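Local coordinates for nodulation fucosyltransferase NodZ (Bradyrhizobium sp., PDB 2HHC), which is a nodulation protein of the NodZ family, with the GT-B glycosyltransferase fold of two Rossmann-like domains that face each other, at residues Pro55-Pro60 with Ser266-Met271; Asp17-Leu22 with Ile38-Ser43. All blocks are in the same frame, centred on the assembly; numbering follows the deposited sequence.

Interaction 1 (Pro55-Pro60 with Ser266-Met271)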
# COMPACT_ATOMS: atom_id res chain seq x y z
N PRO A 55 -3.58 -1.69 -14.35
CA PRO A 55 -4.55 -2.65 -14.87
C PRO A 55 -4.22 -4.13 -14.76
O PRO A 55 -5.04 -4.96 -15.02
CB PRO A 55 -4.69 -2.25 -16.35
CG PRO A 55 -4.10 -0.89 -16.44
CD PRO A 55 -3.08 -0.79 -15.40
N ALA A 56 -2.98 -4.43 -14.42
CA ALA A 56 -2.62 -5.81 -14.19
C ALA A 56 -3.22 -6.34 -12.87
O ALA A 56 -3.38 -7.53 -12.74
CB ALA A 56 -1.09 -5.98 -14.23
N PHE A 57 -3.54 -5.43 -11.95
CA PHE A 57 -4.04 -5.82 -10.66
C PHE A 57 -5.43 -5.31 -10.31
O PHE A 57 -6.13 -5.94 -9.51
CB PHE A 57 -3.04 -5.35 -9.58
CG PHE A 57 -1.65 -5.97 -9.78
CD1 PHE A 57 -1.41 -7.30 -9.55
CD2 PHE A 57 -0.63 -5.23 -10.33
CE1 PHE A 57 -0.17 -7.86 -9.81
CE2 PHE A 57 0.63 -5.78 -10.60
CZ PHE A 57 0.86 -7.08 -10.32
N PHE A 58 -5.79 -4.17 -10.91
CA PHE A 58 -7.09 -3.52 -10.61
C PHE A 58 -7.88 -3.36 -11.89
O PHE A 58 -7.33 -3.26 -12.97
CB PHE A 58 -6.83 -2.15 -9.97
CG PHE A 58 -6.23 -2.25 -8.60
CD1 PHE A 58 -7.02 -2.45 -7.50
CD2 PHE A 58 -4.89 -2.24 -8.44
CE1 PHE A 58 -6.44 -2.59 -6.25
CE2 PHE A 58 -4.32 -2.38 -7.18
CZ PHE A 58 -5.11 -2.54 -6.09
N GLU A 59 -9.18 -3.26 -11.72
CA GLU A 59 -10.10 -3.00 -12.83
C GLU A 59 -10.00 -1.57 -13.33
O GLU A 59 -9.59 -0.67 -12.56
CB GLU A 59 -11.54 -3.36 -12.39
CG GLU A 59 -11.70 -4.86 -12.09
CD GLU A 59 -13.09 -5.26 -11.83
OE1 GLU A 59 -13.93 -4.40 -11.49
OE2 GLU A 59 -13.38 -6.47 -11.98
N PRO A 60 -10.34 -1.35 -14.61
CA PRO A 60 -10.34 0.02 -15.14
C PRO A 60 -11.14 0.96 -14.29
O PRO A 60 -12.21 0.58 -13.81
CB PRO A 60 -11.03 -0.14 -16.51
CG PRO A 60 -10.83 -1.54 -16.90
CD PRO A 60 -10.77 -2.33 -15.62
N SER A 266 -0.14 -12.17 -4.84
CA SER A 266 0.07 -12.70 -3.51
C SER A 266 0.13 -11.61 -2.42
O SER A 266 -0.43 -11.72 -1.34
CB SER A 266 1.38 -13.52 -3.55
OG SER A 266 1.61 -14.08 -2.28
N ALA A 267 0.83 -10.53 -2.75
CA ALA A 267 0.90 -9.39 -1.85
C ALA A 267 -0.48 -8.82 -1.57
O ALA A 267 -0.85 -8.55 -0.44
CB ALA A 267 1.83 -8.36 -2.39
N LEU A 268 -1.25 -8.62 -2.64
CA LEU A 268 -2.57 -8.02 -2.50
C LEU A 268 -3.52 -8.93 -1.73
O LEU A 268 -4.31 -8.45 -0.89
CB LEU A 268 -3.15 -7.66 -3.88
CG LEU A 268 -2.46 -6.48 -4.57
CD1 LEU A 268 -2.76 -6.41 -6.05
CD2 LEU A 268 -2.79 -5.13 -3.87
N ILE A 269 -3.48 -10.22 -2.02
CA ILE A 269 -4.29 -11.16 -1.28
C ILE A 269 -4.03 -11.05 0.24
O ILE A 269 -4.97 -10.98 1.07
CB ILE A 269 -4.10 -12.61 -1.80
CG1 ILE A 269 -4.64 -12.73 -3.22
CG2 ILE A 269 -4.78 -13.62 -0.86
CD1 ILE A 269 -4.10 -13.95 -3.98
N ASP A 270 -2.75 -11.06 0.60
CA ASP A 270 -2.39 -10.93 2.03
C ASP A 270 -2.84 -9.58 2.61
O ASP A 270 -3.41 -9.49 3.70
CB ASP A 270 -0.88 -11.01 2.19
CG ASP A 270 -0.33 -12.45 2.21
OD1 ASP A 270 -1.14 -13.40 2.22
OD2 ASP A 270 0.94 -12.58 2.19
N MET A 271 -2.63 -8.48 1.87
CA MET A 271 -2.96 -7.12 2.37
C MET A 271 -4.46 -7.00 2.65
O MET A 271 -4.87 -6.45 3.66
CB MET A 271 -2.50 -6.07 1.35
CG MET A 271 -1.05 -5.91 1.24
SD MET A 271 -0.68 -4.83 -0.10
CE MET A 271 -1.38 -3.39 0.48

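Interaction 2 (Asp17-Leu22 with Ile38-Ser43)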
# COMPACT_ATOMS: atom_id res chain seq x y z
N ASP A 17 2.44 1.41 -0.13
CA ASP A 17 3.03 2.73 -0.46
C ASP A 17 2.36 3.29 -1.69
O ASP A 17 1.97 4.44 -1.75
CB ASP A 17 4.54 2.51 -0.58
CG ASP A 17 5.35 3.76 -0.87
OD1 ASP A 17 4.82 4.87 -1.12
OD2 ASP A 17 6.59 3.56 -0.93
N CYS A 18 2.26 2.49 -2.73
CA CYS A 18 1.62 2.97 -3.96
C CYS A 18 0.23 3.52 -3.70
O CYS A 18 -0.13 4.58 -4.20
CB CYS A 18 1.53 1.85 -5.00
SG CYS A 18 3.09 1.25 -5.69
N LEU A 19 -0.60 2.77 -2.96
CA LEU A 19 -1.98 3.16 -2.73
C LEU A 19 -2.14 4.34 -1.76
O LEU A 19 -3.04 5.15 -1.92
CB LEU A 19 -2.79 1.95 -2.23
CG LEU A 19 -2.96 0.89 -3.33
CD1 LEU A 19 -3.53 -0.41 -2.76
CD2 LEU A 19 -3.77 1.42 -4.48
N TRP A 20 -1.24 4.45 -0.76
CA TRP A 20 -1.27 5.62 0.15
C TRP A 20 -0.81 6.86 -0.65
O TRP A 20 -1.41 7.92 -0.59
CB TRP A 20 -0.33 5.34 1.29
CG TRP A 20 -0.52 6.19 2.53
CD1 TRP A 20 -1.12 7.44 2.64
CD2 TRP A 20 -0.12 5.84 3.84
NE1 TRP A 20 -1.11 7.85 3.94
CE2 TRP A 20 -0.50 6.89 4.71
CE3 TRP A 20 0.54 4.73 4.37
CZ2 TRP A 20 -0.22 6.85 6.06
CZ3 TRP A 20 0.83 4.70 5.69
CH2 TRP A 20 0.48 5.77 6.54
N SER A 21 0.28 6.72 -1.42
CA SER A 21 0.76 7.81 -2.26
C SER A 21 -0.27 8.23 -3.30
O SER A 21 -0.42 9.41 -3.58
CB SER A 21 2.09 7.41 -2.91
OG SER A 21 3.14 7.21 -1.98
N LEU A 22 -1.01 7.26 -3.80
CA LEU A 22 -2.14 7.55 -4.71
C LEU A 22 -3.19 8.42 -4.05
O LEU A 22 -3.70 9.38 -4.63
CB LEU A 22 -2.80 6.28 -5.22
CG LEU A 22 -3.96 6.41 -6.21
CD1 LEU A 22 -3.48 7.17 -7.42
CD2 LEU A 22 -4.44 5.06 -6.54
N ILE A 38 -2.78 7.60 -12.97
CA ILE A 38 -2.15 6.55 -12.17
C ILE A 38 -1.08 5.93 -13.07
O ILE A 38 -1.41 5.29 -14.07
CB ILE A 38 -3.15 5.50 -11.70
CG1 ILE A 38 -4.37 6.15 -11.03
CG2 ILE A 38 -2.42 4.51 -10.77
CD1 ILE A 38 -5.41 5.18 -10.47
N ASP A 39 0.17 6.19 -12.74
CA ASP A 39 1.31 5.80 -13.60
C ASP A 39 2.21 4.83 -12.85
O ASP A 39 3.12 5.21 -12.08
CB ASP A 39 2.09 7.00 -14.06
CG ASP A 39 3.24 6.63 -14.94
OD1 ASP A 39 3.43 5.45 -15.30
OD2 ASP A 39 4.01 7.59 -15.27
N TRP A 40 1.88 3.55 -12.97
CA TRP A 40 2.63 2.48 -12.33
C TRP A 40 3.56 1.76 -13.31
O TRP A 40 3.91 0.60 -13.15
CB TRP A 40 1.73 1.50 -11.63
CG TRP A 40 1.04 2.06 -10.41
CD1 TRP A 40 1.09 3.33 -9.91
CD2 TRP A 40 0.10 1.33 -9.57
NE1 TRP A 40 0.31 3.42 -8.78
CE2 TRP A 40 -0.28 2.19 -8.55
CE3 TRP A 40 -0.33 0.01 -9.56
CZ2 TRP A 40 -1.18 1.79 -7.55
CZ3 TRP A 40 -1.17 -0.40 -8.58
CH2 TRP A 40 -1.59 0.50 -7.58
N ARG A 41 4.02 2.46 -14.35
CA ARG A 41 5.11 1.96 -15.20
C ARG A 41 6.34 1.75 -14.37
O ARG A 41 6.68 2.58 -13.53
CB ARG A 41 5.43 2.96 -16.33
CG ARG A 41 4.34 2.99 -17.41
CD ARG A 41 4.57 4.02 -18.52
NE ARG A 41 4.53 5.34 -17.96
CZ ARG A 41 4.81 6.44 -18.63
NH1 ARG A 41 5.07 6.34 -19.92
NH2 ARG A 41 4.83 7.63 -18.02
N GLY A 42 6.99 0.62 -14.58
CA GLY A 42 8.23 0.28 -13.85
C GLY A 42 8.03 -0.31 -12.46
O GLY A 42 9.00 -0.47 -11.68
N SER A 43 6.79 -0.72 -12.16
CA SER A 43 6.48 -1.46 -10.94
C SER A 43 7.44 -2.63 -10.72
O SER A 43 7.84 -3.34 -11.64
CB SER A 43 5.07 -2.04 -11.05
OG SER A 43 4.78 -2.95 -9.99
O HOH W 1 0.52 5.58 -6.88

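Interaction 1 (Pro55-Pro60 with Ser266-Met271)
The helical turn that carries Leu268 to Phe57 and Phe58 is closed by a backbone bond from Met271 N to Ala267 O, 2.9 Å. Between the segments the contact is wholly apolar. It rests on one leucine whose two methyl branches serve different partners. Leu268 CD1 lies 3.7 Å from Phe57 CB. Leu268 CD1 also touches the near end of the ring, 3.9 Å from both Phe57 CG and Phe57 CD1. The two side chains cross at about a right angle, and the methyl approaches the ring obliquely. Leu268 CD2 turns to Phe58 and reaches the far end of its ring at CZ, 4.1 Å away. The ring of Phe58 swings in because its CG lies beside the backbone N, anti to the carbonyl carbon (chi1 -68°). Its CB does not point at the helix, so the ring end does the touching. Within segment 55-60, Ala56 CB sits 3.9 Å above the plane of the Phe57 ring, toward the rim. Phe15 makes an edge-to-face contact with Phe57. Ile261, on the same helix as Leu268, also packs against Phe57. Phe58 packs on Phe54, Ile148 and Tyr272. All three touching residues are buried. Helix 54-57 goes with the N-terminal sheet and helix 258-274 with the C-terminal one, so the contact joins the two Rossmann-like halves of a GT-B fold.

Interaction 2 (Asp17-Leu22 with Ile38-Ser43)
Ile38 meets Leu22 of the helix, with CG1 3.9 Å from Leu22 CD1. Its CD1 touches both Leu22 methyls, and the two side chains cross at about a right angle. Leu22 CG is anti to its own N (chi1 -178°), which sends the fork toward the strand. Ile38 CG2 lies over one face of the Trp40 indole, toward the rim.

Asp39 turns to its own segment. Its OD1 takes Arg41 NE at 2.9 Å and Arg41 N at 3.2 Å, from opposite faces of the carboxylate plane. The bond from Arg41 N makes an Asx turn. Asp39 OD2 pairs with Arg41 NH2 and also with Arg10.

Trp40 carries most of the contact with the helix. Cys18 CB comes in obliquely near the rim, on the opposite side of the indole from Ile38 CG2, 3.7 Å from Trp40 CZ2. Cys18 SG stands 4.8 Å from the centroid of the five-membered ring, 18° off its normal. Leu19 CD2 meets the indole edge near its plane, 3.9 Å from Trp40 CH2. Strand 6-10, helix 15-32 and strand 35-39 form a beta-alpha-beta unit of the Rossmann type, and Trp40 lies in the loop part of segment 38-43. A water bridges the two segments, meeting the indole at its edge, in plane. The water oxygen accepts from Trp40 NE1 and donates to Cys18 O, each at 2.9 Å.

Arg41 grips Asp39 side-on, through NE and NH2, and its NH1 bonds to Asn76. Gly42 takes a positive phi (82°) in the type II turn from Trp40 to Ser43. Ser43 OG then bonds with Tyr45 N.

How the interactions relate
Both interactions are buried, and their centres lie about 12 Å apart. They differ in what they join. Interaction 2 sits within one Rossmann-like half and packs helix 15-32 against segment 38-43, strand and following loop. Interaction 1 spans the two halves. Its buried area is about half as large and its chemistry purely apolar. Interaction 2 adds a sulfur-aromatic contact and a water bridge, with a salt bridge within segment 38-43. The two are in series along the chain, as helix 54-57 follows strand 35-39. They also touch: Phe58 CE2 packs 4.0 Å from Trp40 CZ3. Phe58 thus touches both Trp40 and Leu268.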